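Local coordinates for protein glucoamylase (PDB 1LF6) that hydrolyses alpha-1,4-linked glucans as a family 15 glucoamylase, probably releasing beta-D-glucose stepwise from non-reducing chain ends, at residues R363-L368 against I402-R407; G315-S320 against N350-A355. One frame throughout, in Å; residues are numbered along the deposited sequence.

Contact 1: R363-L368 against I402-R407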
loop_
_atom_site.group_PDB
_atom_site.type_symbol
_atom_site.label_atom_id
_atom_site.label_comp_id
_atom_site.label_asym_id
_atom_site.label_seq_id
_atom_site.Cartn_x
_atom_site.Cartn_y
_atom_site.Cartn_z
ATOM N N ARG A 363 -18.836 -0.889 3.761
ATOM C CA ARG A 363 -18.133 -1.516 4.863
ATOM C C ARG A 363 -17.073 -0.547 5.383
ATOM O O ARG A 363 -16.850 -0.448 6.589
ATOM C CB ARG A 363 -17.479 -2.811 4.395
ATOM C CG ARG A 363 -17.540 -3.930 5.418
ATOM C CD ARG A 363 -17.024 -5.223 4.812
ATOM N NE ARG A 363 -17.663 -5.487 3.529
ATOM C CZ ARG A 363 -17.020 -5.548 2.367
ATOM N NH1 ARG A 363 -15.709 -5.369 2.316
ATOM N NH2 ARG A 363 -17.698 -5.785 1.251
ATOM N N SER A 364 -16.421 0.173 4.473
ATOM C CA SER A 364 -15.399 1.120 4.898
ATOM C C SER A 364 -16.067 2.271 5.651
ATOM O O SER A 364 -15.511 2.787 6.622
ATOM C CB SER A 364 -14.600 1.643 3.696
ATOM O OG SER A 364 -15.306 2.635 2.977
ATOM N N LEU A 365 -17.263 2.667 5.220
ATOM C CA LEU A 365 -17.976 3.744 5.901
ATOM C C LEU A 365 -18.382 3.284 7.295
ATOM O O LEU A 365 -18.240 4.028 8.271
ATOM C CB LEU A 365 -19.221 4.171 5.117
ATOM C CG LEU A 365 -20.027 5.334 5.707
ATOM C CD1 LEU A 365 -19.139 6.562 5.845
ATOM C CD2 LEU A 365 -21.225 5.645 4.810
ATOM N N ASP A 366 -18.884 2.057 7.388
ATOM C CA ASP A 366 -19.291 1.509 8.677
ATOM C C ASP A 366 -18.104 1.362 9.624
ATOM O O ASP A 366 -18.263 1.415 10.842
ATOM C CB ASP A 366 -19.991 0.166 8.474
ATOM C CG ASP A 366 -21.425 0.334 8.020
ATOM O OD1 ASP A 366 -21.870 -0.436 7.145
ATOM O OD2 ASP A 366 -22.107 1.241 8.547
ATOM N N TYR A 367 -16.912 1.178 9.061
ATOM C CA TYR A 367 -15.707 1.073 9.877
ATOM C C TYR A 367 -15.498 2.438 10.533
ATOM O O TYR A 367 -15.253 2.535 11.736
ATOM C CB TYR A 367 -14.496 0.738 9.002
ATOM C CG TYR A 367 -13.179 0.801 9.746
ATOM C CD1 TYR A 367 -12.770 -0.249 10.565
ATOM C CD2 TYR A 367 -12.363 1.931 9.665
ATOM C CE1 TYR A 367 -11.578 -0.177 11.291
ATOM C CE2 TYR A 367 -11.169 2.014 10.389
ATOM C CZ TYR A 367 -10.785 0.957 11.199
ATOM O OH TYR A 367 -9.620 1.034 11.930
ATOM N N LEU A 368 -15.606 3.494 9.729
ATOM C CA LEU A 368 -15.430 4.865 10.209
ATOM C C LEU A 368 -16.489 5.241 11.246
ATOM O O LEU A 368 -16.215 5.986 12.192
ATOM C CB LEU A 368 -15.495 5.841 9.029
ATOM C CG LEU A 368 -14.356 5.767 8.004
ATOM C CD1 LEU A 368 -14.680 6.665 6.831
ATOM C CD2 LEU A 368 -13.044 6.189 8.649
ATOM N N ILE A 402 -18.302 12.195 6.086
ATOM C CA ILE A 402 -19.628 12.783 5.918
ATOM C C ILE A 402 -19.976 12.799 4.436
ATOM O O ILE A 402 -21.092 12.464 4.049
ATOM C CB ILE A 402 -19.703 14.248 6.416
ATOM C CG1 ILE A 402 -19.359 14.336 7.903
ATOM C CG2 ILE A 402 -21.106 14.797 6.156
ATOM C CD1 ILE A 402 -19.289 15.769 8.425
ATOM N N ILE A 403 -19.010 13.202 3.616
ATOM C CA ILE A 403 -19.210 13.268 2.176
ATOM C C ILE A 403 -19.529 11.875 1.630
ATOM O O ILE A 403 -20.381 11.728 0.756
ATOM C CB ILE A 403 -17.956 13.843 1.468
ATOM C CG1 ILE A 403 -17.661 15.248 2.016
ATOM C CG2 ILE A 403 -18.177 13.906 -0.045
ATOM C CD1 ILE A 403 -16.376 15.855 1.498
ATOM N N LEU A 404 -18.851 10.858 2.160
ATOM C CA LEU A 404 -19.075 9.481 1.732
ATOM C C LEU A 404 -20.478 9.021 2.163
ATOM O O LEU A 404 -21.162 8.330 1.423
ATOM C CB LEU A 404 -18.013 8.557 2.341
ATOM C CG LEU A 404 -18.044 7.079 1.933
ATOM C CD1 LEU A 404 -17.932 6.944 0.433
ATOM C CD2 LEU A 404 -16.891 6.339 2.620
ATOM N N SER A 405 -20.894 9.406 3.367
ATOM C CA SER A 405 -22.212 9.040 3.860
ATOM C C SER A 405 -23.268 9.574 2.899
ATOM O O SER A 405 -24.278 8.921 2.628
ATOM C CB SER A 405 -22.441 9.622 5.257
ATOM O OG SER A 405 -21.636 8.963 6.215
ATOM N N TYR A 406 -23.022 10.768 2.377
ATOM C CA TYR A 406 -23.942 11.391 1.444
ATOM C C TYR A 406 -24.011 10.644 0.112
ATOM O O TYR A 406 -25.094 10.368 -0.395
ATOM C CB TYR A 406 -23.540 12.847 1.196
ATOM C CG TYR A 406 -24.176 13.430 -0.039
ATOM C CD1 TYR A 406 -23.463 13.523 -1.234
ATOM C CD2 TYR A 406 -25.514 13.823 -0.036
ATOM C CE1 TYR A 406 -24.064 13.984 -2.393
ATOM C CE2 TYR A 406 -26.127 14.285 -1.190
ATOM C CZ TYR A 406 -25.398 14.358 -2.364
ATOM O OH TYR A 406 -26.015 14.771 -3.515
ATOM N N ARG A 407 -22.854 10.325 -0.459
ATOM C CA ARG A 407 -22.826 9.626 -1.735
ATOM C C ARG A 407 -23.397 8.214 -1.648
ATOM O O ARG A 407 -23.970 7.712 -2.613
ATOM C CB ARG A 407 -21.399 9.592 -2.285
ATOM C CG ARG A 407 -20.875 10.966 -2.679
ATOM C CD ARG A 407 -19.723 10.829 -3.650
ATOM N NE ARG A 407 -20.156 10.199 -4.891
ATOM C CZ ARG A 407 -19.433 9.317 -5.569
ATOM N NH1 ARG A 407 -18.236 8.958 -5.126
ATOM N NH2 ARG A 407 -19.907 8.792 -6.689
#
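L365 reaches from the 363-368 turn of one helix onto L404 and S405 of another, and its two methyls divide the work. CD1 of L365 approaches CD2 of L404 to 3.9 Å, and the two leucine side chains run alongside one another with their ends pointing opposite ways instead of meeting end on. The same CD1 lies 3.5 Å from OG of S405, while L365 CD2 sits 3.6 Å from that OG and 3.7 Å from CA of S405, which brings the leucine fork right down to the opposite backbone. This fits the register, in which the CA atoms of L365 and S405 are 7.1 Å apart, the shortest such distance here. In both leucines CG stands anti to the backbone N (chi1 -178° in L365 and -177° in L404), which sends each fork out toward the other helix. S364 adds its OG at 4.0 Å from L404 CD2. No hydrogen bond crosses the interface: S364 OG bonds back to the carbonyl of A361 and S405 OG to that of P401, so both buried hydroxyls are satisfied within their own helices and meet the leucines only by van der Waals contact. Cut back to an alanine, position L365 would probably leave L404 CD2 without its methyl neighbour and S405 without the fork packed against it. Farther out, L413 also touches L365, L345 and A349 of helix 342-355 touch S364, and L417 and I461 touch S405. With segment axes 10.4 Å apart at closest approach and a signed crossing angle of -138°, the contact joins helices 358-375 and 395-407 of the (alpha/alpha) barrel of six helical hairpins, away from the glutamates that probably serve as catalytic acid and base.

Contact 2: G315-S320 against N350-A355; sequences GAYIAS and NAFIAA
Within the helical barrel of the family 15 catalytic domain, a loop running between helices 296-306 and 342-355 lays one aromatic side chain against the second of those helices. Y317 of the loop and F352 of the helix supply the whole of this buried contact, which hides 86 Å² in total. Their side chains come from opposite directions and bridge a CA separation of 11.7 Å between Y317 and F352, the nearest CA pair of the two segments. F352 contributes CE2 and CZ, far atoms of its ring: CE2 lies over one face of the tyrosine ring, offset toward the rim, and its shortest contact is 3.6 Å to Y317 CZ. The neighbouring CZ of F352 follows at 3.8 Å from Y317 CE1. Even the phenol oxygen takes part, with Y317 OH 3.8 Å from F352 CE2. The ring centroids are 5.3 Å apart and the planes meet at 55°, so the pair is oblique, neither a parallel stack nor edge-to-face. Each CG lies anti to its own carbonyl carbon (chi1 -74° for Y317, -81° for F352), an orientation that carries both rings toward one another. No hydrogen bond links the two segments; the contact is apolar. The loop backbone is tied down independently, with G315 N bonded to E309 OE2 and I318 O to N653 ND2. Around the pair, F352 also touches M302 of helix 296-306 and S360 of helix 358-375, while Y317 rests on L345 of helix 342-355, which places the aromatic pair where the loop meets three helices.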
loop_
_atom_site.group_PDB
_atom_site.type_symbol
_atom_site.label_atom_id
_atom_site.label_comp_id
_atom_site.label_asym_id
_atom_site.label_seq_id
_atom_site.Cartn_x
_atom_site.Cartn_y
_atom_site.Cartn_z
ATOM N N GLY A 315 -13.693 -3.360 6.552
ATOM C CA GLY A 315 -13.829 -1.941 6.292
ATOM C C GLY A 315 -12.510 -1.233 6.531
ATOM O O GLY A 315 -12.319 -0.094 6.106
ATOM N N ALA A 316 -11.595 -1.909 7.218
ATOM C CA ALA A 316 -10.283 -1.339 7.506
ATOM C C ALA A 316 -9.338 -1.490 6.313
ATOM O O ALA A 316 -8.663 -2.504 6.175
ATOM C CB ALA A 316 -9.685 -2.016 8.724
ATOM N N TYR A 317 -9.294 -0.485 5.447
ATOM C CA TYR A 317 -8.414 -0.525 4.284
ATOM C C TYR A 317 -7.141 0.251 4.598
ATOM O O TYR A 317 -7.203 1.403 5.031
ATOM C CB TYR A 317 -9.123 0.076 3.068
ATOM C CG TYR A 317 -10.173 -0.845 2.495
ATOM C CD1 TYR A 317 -9.824 -1.848 1.594
ATOM C CD2 TYR A 317 -11.503 -0.765 2.910
ATOM C CE1 TYR A 317 -10.769 -2.754 1.120
ATOM C CE2 TYR A 317 -12.461 -1.672 2.445
ATOM C CZ TYR A 317 -12.083 -2.662 1.555
ATOM O OH TYR A 317 -13.016 -3.580 1.115
ATOM N N ILE A 318 -5.992 -0.381 4.388
ATOM C CA ILE A 318 -4.719 0.269 4.673
ATOM C C ILE A 318 -4.202 1.121 3.519
ATOM O O ILE A 318 -4.705 1.048 2.398
ATOM C CB ILE A 318 -3.642 -0.760 5.077
ATOM C CG1 ILE A 318 -3.409 -1.760 3.945
ATOM C CG2 ILE A 318 -4.072 -1.486 6.351
ATOM C CD1 ILE A 318 -2.223 -2.679 4.191
ATOM N N ALA A 319 -3.187 1.928 3.809
ATOM C CA ALA A 319 -2.603 2.831 2.824
ATOM C C ALA A 319 -1.719 2.134 1.791
ATOM O O ALA A 319 -1.712 2.513 0.620
ATOM C CB ALA A 319 -1.815 3.925 3.539
ATOM N N SER A 320 -0.969 1.130 2.228
ATOM C CA SER A 320 -0.090 0.386 1.335
ATOM C C SER A 320 0.436 -0.872 2.009
ATOM O O SER A 320 0.834 -0.843 3.175
ATOM C CB SER A 320 1.090 1.256 0.904
ATOM O OG SER A 320 1.954 0.525 0.047
ATOM N N ASN A 350 -14.349 5.671 -2.938
ATOM C CA ASN A 350 -14.841 6.289 -4.156
ATOM C C ASN A 350 -14.534 5.427 -5.378
ATOM O O ASN A 350 -15.320 5.388 -6.332
ATOM C CB ASN A 350 -14.252 7.692 -4.330
ATOM C CG ASN A 350 -14.881 8.694 -3.390
ATOM O OD1 ASN A 350 -16.067 8.590 -3.065
ATOM N ND2 ASN A 350 -14.101 9.677 -2.957
ATOM N N ALA A 351 -13.396 4.736 -5.352
ATOM C CA ALA A 351 -13.022 3.856 -6.458
ATOM C C ALA A 351 -13.977 2.659 -6.456
ATOM O O ALA A 351 -14.461 2.245 -7.503
ATOM C CB ALA A 351 -11.582 3.381 -6.295
ATOM N N PHE A 352 -14.248 2.103 -5.276
ATOM C CA PHE A 352 -15.172 0.979 -5.188
ATOM C C PHE A 352 -16.534 1.399 -5.737
ATOM O O PHE A 352 -17.188 0.634 -6.437
ATOM C CB PHE A 352 -15.326 0.507 -3.731
ATOM C CG PHE A 352 -14.218 -0.397 -3.260
ATOM C CD1 PHE A 352 -13.895 -1.550 -3.972
ATOM C CD2 PHE A 352 -13.517 -0.114 -2.091
ATOM C CE1 PHE A 352 -12.887 -2.414 -3.526
ATOM C CE2 PHE A 352 -12.508 -0.970 -1.635
ATOM C CZ PHE A 352 -12.195 -2.119 -2.353
ATOM N N ILE A 353 -16.959 2.616 -5.414
ATOM C CA ILE A 353 -18.241 3.118 -5.899
ATOM C C ILE A 353 -18.231 3.185 -7.417
ATOM O O ILE A 353 -19.132 2.670 -8.076
ATOM C CB ILE A 353 -18.550 4.526 -5.351
ATOM C CG1 ILE A 353 -18.723 4.470 -3.830
ATOM C CG2 ILE A 353 -19.817 5.075 -6.005
ATOM C CD1 ILE A 353 -19.843 3.566 -3.380
ATOM N N ALA A 354 -17.197 3.818 -7.965
ATOM C CA ALA A 354 -17.055 3.970 -9.404
ATOM C C ALA A 354 -17.004 2.630 -10.126
ATOM O O ALA A 354 -17.429 2.518 -11.281
ATOM C CB ALA A 354 -15.798 4.763 -9.716
ATOM N N ALA A 355 -16.468 1.621 -9.445
ATOM C CA ALA A 355 -16.335 0.283 -10.011
ATOM C C ALA A 355 -17.597 -0.565 -9.843
ATOM O O ALA A 355 -17.728 -1.614 -10.469
ATOM C CB ALA A 355 -15.141 -0.427 -9.372
#

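Overall arrangement
Both contacts lie inside the family 15 catalytic region, their centres 11 Å apart, and both segments of contact 2 (315-320 with 350-355) precede those of contact 1 (363-368 with 402-407) along the chain. Helices 342-355 and 358-375 follow each other in the chain, one used by each contact. The two sites also touch directly. R407 NH1 lies 3.0 Å from N350 OD1, at best a weak polar contact. R363 NH1 packs 3.4 Å from Y317 OH, and Y367 CE1 lies 3.7 Å from A316 CB. Helix 358-375 therefore faces helix 395-407 through contact 1 and also meets the 315-320 loop, making the pair one continuous patch of helix and loop packing in the barrel.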